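Local coordinates for protein tetraacyldisaccharide 4'-kinase (Aquifex aeolicus, PDB 4EHX) that transfers the gamma-phosphate of ATP to the 4'-position of a tetraacyldisaccharide 1-phosphate, making lipid IVA on the way to lipid A, at residues K32-P37 with G122-L127; L153-K158 with L183-Q188; M204-C209 with F296-E301. All coordinates share one frame; numbering follows the deposited sequence.

Interaction 1. Residues K32-P37 with G122-L127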
# COMPACT_ATOMS: atom_id res chain seq x y z
N LYS A 32 4.16 -6.46 21.87
CA LYS A 32 5.54 -6.00 22.04
C LYS A 32 5.68 -4.52 21.72
O LYS A 32 4.93 -3.98 20.92
CB LYS A 32 6.47 -6.85 21.18
CG LYS A 32 6.30 -8.34 21.47
CD LYS A 32 7.19 -9.23 20.62
CE LYS A 32 8.62 -9.19 21.11
NZ LYS A 32 8.68 -9.29 22.60
N LYS A 33 6.67 -3.86 22.32
CA LYS A 33 6.79 -2.41 22.18
C LYS A 33 8.17 -2.00 21.72
O LYS A 33 9.15 -2.21 22.43
CB LYS A 33 6.48 -1.75 23.53
CG LYS A 33 6.73 -0.25 23.56
CD LYS A 33 5.58 0.52 22.96
CE LYS A 33 5.66 2.01 23.32
NZ LYS A 33 6.91 2.65 22.79
N LEU A 34 8.26 -1.43 20.52
CA LEU A 34 9.53 -0.84 20.07
C LEU A 34 9.79 0.49 20.77
O LEU A 34 8.84 1.18 21.17
CB LEU A 34 9.53 -0.65 18.55
CG LEU A 34 9.60 -1.96 17.75
CD1 LEU A 34 9.23 -1.71 16.28
CD2 LEU A 34 10.99 -2.60 17.86
N PRO A 35 11.07 0.85 20.95
CA PRO A 35 11.45 2.06 21.70
C PRO A 35 11.39 3.35 20.89
O PRO A 35 11.83 4.38 21.39
CB PRO A 35 12.90 1.77 22.11
CG PRO A 35 13.43 0.92 21.00
CD PRO A 35 12.25 0.03 20.62
N VAL A 36 10.87 3.32 19.66
CA VAL A 36 10.57 4.56 18.95
C VAL A 36 9.11 4.49 18.51
O VAL A 36 8.52 3.43 18.54
CB VAL A 36 11.49 4.79 17.72
CG1 VAL A 36 12.95 4.92 18.14
CG2 VAL A 36 11.32 3.67 16.68
N PRO A 37 8.53 5.62 18.10
CA PRO A 37 7.13 5.65 17.65
C PRO A 37 6.85 4.75 16.43
O PRO A 37 7.69 4.59 15.53
CB PRO A 37 6.90 7.12 17.30
CG PRO A 37 7.90 7.87 18.14
CD PRO A 37 9.12 6.98 18.14
N GLY A 122 11.71 -7.04 12.69
CA GLY A 122 12.13 -6.15 11.62
C GLY A 122 12.53 -4.81 12.22
O GLY A 122 13.55 -4.22 11.85
N GLY A 123 11.74 -4.34 13.18
CA GLY A 123 12.04 -3.11 13.89
C GLY A 123 13.37 -3.18 14.63
O GLY A 123 14.13 -2.22 14.63
N LEU A 124 13.66 -4.30 15.28
CA LEU A 124 14.93 -4.43 16.00
C LEU A 124 16.12 -4.35 15.05
O LEU A 124 17.12 -3.71 15.35
CB LEU A 124 15.01 -5.74 16.80
CG LEU A 124 14.09 -5.86 18.02
CD1 LEU A 124 14.45 -7.11 18.83
CD2 LEU A 124 14.18 -4.61 18.88
N LEU A 125 16.03 -5.04 13.91
CA LEU A 125 17.13 -5.00 12.96
C LEU A 125 17.33 -3.58 12.45
O LEU A 125 18.46 -3.11 12.30
CB LEU A 125 16.87 -5.95 11.78
CG LEU A 125 17.92 -5.86 10.67
CD1 LEU A 125 19.27 -6.40 11.14
CD2 LEU A 125 17.46 -6.59 9.41
N ALA A 126 16.23 -2.90 12.17
CA ALA A 126 16.30 -1.52 11.69
C ALA A 126 16.96 -0.63 12.75
O ALA A 126 17.81 0.19 12.43
CB ALA A 126 14.91 -1.00 11.33
N LEU A 127 16.57 -0.79 14.01
CA LEU A 127 17.15 0.05 15.04
C LEU A 127 18.66 -0.15 15.11
O LEU A 127 19.41 0.80 15.27
CB LEU A 127 16.51 -0.22 16.40
CG LEU A 127 15.09 0.35 16.50
CD1 LEU A 127 14.32 -0.28 17.66
CD2 LEU A 127 15.12 1.88 16.61
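L34 and G123 are the nearest CA pair, 7.0 Å from L34 CA to G123 CA, where the non-helical segment 32-37 passes alongside the helical turn 122-127. No hydrogen bond crosses the gap; aliphatic carbons make the contact and bury 211 Å² in all. L34 carries much of it. Its CG lies anti to the carbonyl carbon (chi1 -70°), and the two methyls beyond it take different partners. CD1 rests 3.9 Å from G123 CA, a place it can take because glycine has no CB to stand in the way. CD2 reaches L124 CD2 at 3.9 Å, the two leucine side chains meeting at a slant, and also comes near L127 CD1 at 4.1 Å. The helix meets the segment through G123, L124 and L127, whose spacing of one and four residues sets them on a single side of it. In this P-loop kinase fold helix 119-130 packs beside the loop that leads into strand 38-43, the strand that runs up to the predicted ATP-binding loop, and F135 on strand 134-138 touches L34, V36, A126 and L127. L127 divides its branches between two partners. CD1 meets the ring of P35, lying 3.6 Å from P35 CD, whereas CD2 packs 4.0 Å from V36 CG1 as the valine and leucine side chains run past each other in opposite senses. Proline suits the middle of this segment, since its ring offers CG and CD as apolar surface and its nitrogen has no N-H needing a partner. The lysine before them turns its amine back onto its own segment: K33 NZ donates to L34 O over 2.9 Å, which gives that carbonyl a polar mate while the leucine side chain faces the helix.

Interaction 2. Residues L153-K158 with L183-Q188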
# COMPACT_ATOMS: atom_id res chain seq x y z
N LEU A 153 -6.58 3.36 10.13
CA LEU A 153 -7.34 2.39 9.35
C LEU A 153 -7.96 3.07 8.15
O LEU A 153 -8.67 4.07 8.29
CB LEU A 153 -8.46 1.79 10.20
CG LEU A 153 -9.36 0.79 9.46
CD1 LEU A 153 -8.58 -0.47 9.11
CD2 LEU A 153 -10.64 0.45 10.28
N LEU A 154 -7.71 2.51 6.98
CA LEU A 154 -8.32 3.01 5.75
C LEU A 154 -9.59 2.22 5.49
O LEU A 154 -9.59 0.99 5.62
CB LEU A 154 -7.38 2.84 4.56
CG LEU A 154 -6.35 3.96 4.34
CD1 LEU A 154 -5.50 4.20 5.58
CD2 LEU A 154 -5.46 3.60 3.14
N LEU A 155 -10.64 2.94 5.12
CA LEU A 155 -11.94 2.34 4.82
C LEU A 155 -12.47 2.90 3.52
O LEU A 155 -12.51 4.11 3.34
CB LEU A 155 -12.95 2.72 5.90
CG LEU A 155 -13.20 1.91 7.16
CD1 LEU A 155 -14.39 2.56 7.85
CD2 LEU A 155 -13.48 0.43 6.88
N LYS A 156 -12.90 2.03 2.61
CA LYS A 156 -13.65 2.51 1.44
C LYS A 156 -15.13 2.18 1.57
O LYS A 156 -15.53 1.27 2.31
CB LYS A 156 -13.08 1.95 0.14
CG LYS A 156 -13.13 0.46 0.05
CD LYS A 156 -12.37 -0.04 -1.15
CE LYS A 156 -12.27 -1.55 -1.12
NZ LYS A 156 -11.45 -2.05 -2.26
N LYS A 157 -15.96 2.92 0.85
CA LYS A 157 -17.41 2.73 0.97
C LYS A 157 -17.78 1.26 0.79
O LYS A 157 -18.61 0.73 1.52
CB LYS A 157 -18.17 3.62 -0.03
CG LYS A 157 -19.69 3.56 0.13
CD LYS A 157 -20.38 4.42 -0.93
CE LYS A 157 -21.89 4.40 -0.79
NZ LYS A 157 -22.54 5.20 -1.88
N LYS A 158 -17.16 0.60 -0.19
CA LYS A 158 -17.43 -0.81 -0.46
C LYS A 158 -17.25 -1.72 0.77
O LYS A 158 -17.98 -2.70 0.95
CB LYS A 158 -16.53 -1.30 -1.59
CG LYS A 158 -16.86 -2.70 -2.11
CD LYS A 158 -15.78 -3.18 -3.06
CE LYS A 158 -16.10 -4.56 -3.62
NZ LYS A 158 -14.98 -5.07 -4.47
N LEU A 183 -9.46 7.19 11.28
CA LEU A 183 -9.99 6.61 10.06
C LEU A 183 -9.67 7.47 8.85
O LEU A 183 -9.80 8.69 8.89
CB LEU A 183 -11.51 6.45 10.14
CG LEU A 183 -12.04 5.46 11.18
CD1 LEU A 183 -13.55 5.41 11.13
CD2 LEU A 183 -11.47 4.08 10.92
N VAL A 184 -9.28 6.82 7.76
CA VAL A 184 -9.09 7.51 6.49
C VAL A 184 -10.09 6.92 5.53
O VAL A 184 -10.06 5.72 5.25
CB VAL A 184 -7.65 7.30 5.94
CG1 VAL A 184 -7.51 7.98 4.56
CG2 VAL A 184 -6.61 7.88 6.91
N LEU A 185 -11.01 7.76 5.06
CA LEU A 185 -12.09 7.32 4.19
C LEU A 185 -11.66 7.51 2.75
O LEU A 185 -11.60 8.63 2.25
CB LEU A 185 -13.36 8.12 4.48
CG LEU A 185 -13.86 8.20 5.93
CD1 LEU A 185 -15.23 8.87 6.00
CD2 LEU A 185 -13.91 6.82 6.60
N THR A 186 -11.37 6.40 2.09
CA THR A 186 -10.69 6.42 0.79
C THR A 186 -11.61 6.35 -0.44
O THR A 186 -12.83 6.11 -0.33
CB THR A 186 -9.70 5.25 0.71
OG1 THR A 186 -10.44 4.03 0.85
CG2 THR A 186 -8.65 5.34 1.84
N TYR A 187 -11.00 6.54 -1.60
CA TYR A 187 -11.69 6.54 -2.90
C TYR A 187 -12.80 7.57 -2.99
O TYR A 187 -13.81 7.36 -3.67
CB TYR A 187 -12.17 5.13 -3.26
CG TYR A 187 -11.04 4.17 -3.53
CD1 TYR A 187 -10.44 3.45 -2.48
CD2 TYR A 187 -10.52 4.00 -4.81
CE1 TYR A 187 -9.39 2.58 -2.72
CE2 TYR A 187 -9.47 3.13 -5.05
CZ TYR A 187 -8.91 2.42 -4.00
OH TYR A 187 -7.86 1.55 -4.23
N GLN A 188 -12.62 8.70 -2.31
CA GLN A 188 -13.62 9.76 -2.32
C GLN A 188 -13.81 10.32 -3.72
O GLN A 188 -14.88 10.86 -4.05
CB GLN A 188 -13.23 10.90 -1.37
CG GLN A 188 -13.22 10.51 0.10
CD GLN A 188 -14.61 10.31 0.68
OE1 GLN A 188 -15.60 10.83 0.16
NE2 GLN A 188 -14.69 9.55 1.77
O HOH W 1 -15.14 4.83 -1.33
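Neighbouring parallel strands of the P-loop kinase core meet where L153, L154 and L155 pair with L183, V184 and L185, the short strand axes inclined at 31°. The backbone bonds alternate: V184 N donates to L153 O (2.9 Å), L155 N to V184 O, and T186 N to L155 O (2.8 Å). T186 OG1 adds a weak bond to L155 O, so that one carbonyl takes two donors. Leucine and valine suit these buried strands, for their branches fill both faces. On one, L153 and L183 lie side by side, CD2 of L153 3.8 Å from CD2 of L183. On the other, L154 sets CD1 against V184 CB and, nearly at a right angle, CG against T186 CG2 at 3.7 Å; F54 of helix 51-61 touches both L154 and V184. An alanine in place of L154 lacks CG and both methyls, and is likely to leave a gap between V184, T186 and F54. K156 extends its chain to G48 of the predicted ATP site, where NZ bonds to G48 O. Past the T186 N bond a water bridges the segments, accepting from K157 N (3.0 Å) and donating to T186 O (2.8 Å).

Interaction 3. Residues M204-C209 with F296-E301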
# COMPACT_ATOMS: atom_id res chain seq x y z
N MET A 204 -9.99 11.01 1.97
CA MET A 204 -8.83 10.94 1.10
C MET A 204 -9.24 10.88 -0.35
O MET A 204 -10.06 10.04 -0.74
CB MET A 204 -8.00 9.70 1.45
CG MET A 204 -6.85 9.45 0.48
SD MET A 204 -5.83 8.04 1.01
CE MET A 204 -5.86 7.04 -0.48
N PHE A 205 -8.67 11.78 -1.15
CA PHE A 205 -8.93 11.86 -2.58
C PHE A 205 -7.61 11.55 -3.24
O PHE A 205 -6.56 11.88 -2.69
CB PHE A 205 -9.37 13.28 -2.98
CG PHE A 205 -10.72 13.69 -2.43
CD1 PHE A 205 -10.86 14.06 -1.10
CD2 PHE A 205 -11.84 13.72 -3.25
CE1 PHE A 205 -12.10 14.45 -0.60
CE2 PHE A 205 -13.08 14.12 -2.75
CZ PHE A 205 -13.21 14.48 -1.43
N ARG A 206 -7.63 10.91 -4.40
CA ARG A 206 -6.41 10.76 -5.18
C ARG A 206 -6.63 11.39 -6.52
O ARG A 206 -7.63 11.14 -7.18
CB ARG A 206 -6.01 9.29 -5.32
CG ARG A 206 -5.38 8.72 -4.06
CD ARG A 206 -4.70 7.39 -4.32
NE ARG A 206 -5.65 6.36 -4.70
CZ ARG A 206 -5.33 5.10 -4.95
NH1 ARG A 206 -4.07 4.70 -4.85
NH2 ARG A 206 -6.27 4.23 -5.29
N GLU A 207 -5.69 12.24 -6.92
CA GLU A 207 -5.83 13.01 -8.14
C GLU A 207 -4.57 12.86 -9.01
O GLU A 207 -3.45 12.83 -8.50
CB GLU A 207 -6.13 14.47 -7.79
CG GLU A 207 -7.48 14.61 -7.06
CD GLU A 207 -7.77 16.00 -6.51
OE1 GLU A 207 -6.99 16.95 -6.76
OE2 GLU A 207 -8.80 16.14 -5.81
N PHE A 208 -4.78 12.78 -10.32
CA PHE A 208 -3.69 12.56 -11.26
C PHE A 208 -2.69 13.70 -11.22
O PHE A 208 -3.06 14.86 -11.40
CB PHE A 208 -4.23 12.39 -12.69
CG PHE A 208 -3.16 12.17 -13.73
CD1 PHE A 208 -2.26 11.11 -13.60
CD2 PHE A 208 -3.06 13.00 -14.83
CE1 PHE A 208 -1.28 10.90 -14.55
CE2 PHE A 208 -2.08 12.78 -15.79
CZ PHE A 208 -1.19 11.74 -15.65
N CYS A 209 -1.42 13.37 -11.01
CA CYS A 209 -0.36 14.36 -10.90
C CYS A 209 0.50 14.45 -12.14
O CYS A 209 0.62 15.50 -12.78
CB CYS A 209 0.53 14.03 -9.70
SG CYS A 209 1.83 15.26 -9.42
N PHE A 296 -0.34 9.43 -9.08
CA PHE A 296 -1.41 10.13 -8.40
C PHE A 296 -0.89 10.68 -7.07
O PHE A 296 0.07 10.15 -6.51
CB PHE A 296 -2.59 9.18 -8.17
CG PHE A 296 -3.30 8.82 -9.42
CD1 PHE A 296 -2.77 7.88 -10.29
CD2 PHE A 296 -4.50 9.42 -9.75
CE1 PHE A 296 -3.43 7.55 -11.46
CE2 PHE A 296 -5.17 9.10 -10.92
CZ PHE A 296 -4.63 8.16 -11.78
N LYS A 297 -1.51 11.75 -6.59
CA LYS A 297 -1.14 12.32 -5.30
C LYS A 297 -2.34 12.24 -4.38
O LYS A 297 -3.48 12.32 -4.85
CB LYS A 297 -0.67 13.77 -5.47
CG LYS A 297 0.70 13.91 -6.13
CD LYS A 297 1.79 13.25 -5.29
CE LYS A 297 3.13 13.22 -6.02
NZ LYS A 297 3.64 14.57 -6.33
N VAL A 298 -2.08 12.06 -3.09
CA VAL A 298 -3.15 12.03 -2.10
C VAL A 298 -3.48 13.45 -1.70
O VAL A 298 -2.60 14.27 -1.45
CB VAL A 298 -2.76 11.25 -0.82
CG1 VAL A 298 -3.64 11.67 0.36
CG2 VAL A 298 -2.83 9.75 -1.06
N LYS A 299 -4.77 13.75 -1.65
CA LYS A 299 -5.23 15.00 -1.09
C LYS A 299 -6.09 14.61 0.09
O LYS A 299 -7.10 13.92 -0.09
CB LYS A 299 -6.08 15.77 -2.10
CG LYS A 299 -5.41 15.94 -3.47
CD LYS A 299 -4.26 16.92 -3.38
CE LYS A 299 -3.69 17.22 -4.78
NZ LYS A 299 -2.54 18.15 -4.70
N LEU A 300 -5.71 15.06 1.27
CA LEU A 300 -6.41 14.66 2.49
C LEU A 300 -7.09 15.85 3.15
O LEU A 300 -6.45 16.85 3.41
CB LEU A 300 -5.42 14.06 3.48
CG LEU A 300 -6.02 13.22 4.61
CD1 LEU A 300 -6.39 11.86 4.08
CD2 LEU A 300 -5.02 13.06 5.74
N GLU A 301 -8.38 15.73 3.47
CA GLU A 301 -9.07 16.78 4.20
C GLU A 301 -8.57 16.88 5.65
O GLU A 301 -8.22 15.87 6.26
CB GLU A 301 -10.58 16.55 4.19
CG GLU A 301 -11.21 16.70 2.82
CD GLU A 301 -12.73 16.75 2.89
OE1 GLU A 301 -13.29 16.69 4.01
OE2 GLU A 301 -13.37 16.86 1.82
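F208 turns a ring edge toward the face of F296 in a T-shaped pair, the centroids 5.7 Å apart and the planes at 60°. With CG anti to its backbone nitrogen (chi1 180°), F208 brings CD1 over the F296 ring, displaced toward its rim; F221 adds a second edge-to-face partner for F208. Further along, side chains alternate between the two faces of this antiparallel pair. On the face of M204, R206, V298 and L300, the methionine crosses the valine at about a right angle, M204 CG lying 3.9 Å from V298 CG1, while M204 CB meets L300 CD1 at 3.8 Å. These apolar chains suit a face that packs on helix 51-61, where F54 and Y57 touch them. R206 lays its CG beside V298 CG2 and then bends, carrying the guanidinium group to S53, whose OG accepts from NH1. The other face, of F205, E207, K297 and K299, is more polar, and its lysines and glutamate suit a partly exposed surface. K299 O sits at the edge of the F205 ring and in its plane; from just past the strand, E301 OE2 comes within 3.6 Å of F205 CE1, the carboxylate turned only 21° from the ring plane. E207 crosses K299 at about a right angle, OE1 touching the aliphatic CG; with E207 OE1 and K299 NZ 5.0 Å apart, any attraction of charge acts at a distance. Near the end, C209 CB packs 3.6 Å from K297 CG. Beneath all this the backbone is held by two reciprocal pairs of hydrogen bonds, F205 with K299 and E207 with K297; K299 N to F205 O is nearly straight (2.8 Å). Such a pair of antiparallel strands is the two-stranded linker of LpxK, which joins the P-loop core domain to the second alpha/beta domain.

In the fold
Interaction 2 is the buried one, joining strands inside the core, whereas interaction 3 lies largely at the surface and interaction 1 is partly buried and lies apart, its centre about 28 Å from that of interaction 2. Interactions 2 and 3 are joined through neighbouring strands: 182-186 pairs with 201-212, and L185 O and M204 N lie 2.9 Å apart in a probable hydrogen bond. Their chemistry follows their place. Both rest on backbone bonds, but aliphatic branches fill the core pair, while the linker pair adds aromatic rings and charged chains to one apolar face. Interaction 1 does without cross-segment hydrogen bonds and relies on aliphatic contact between loop and helix.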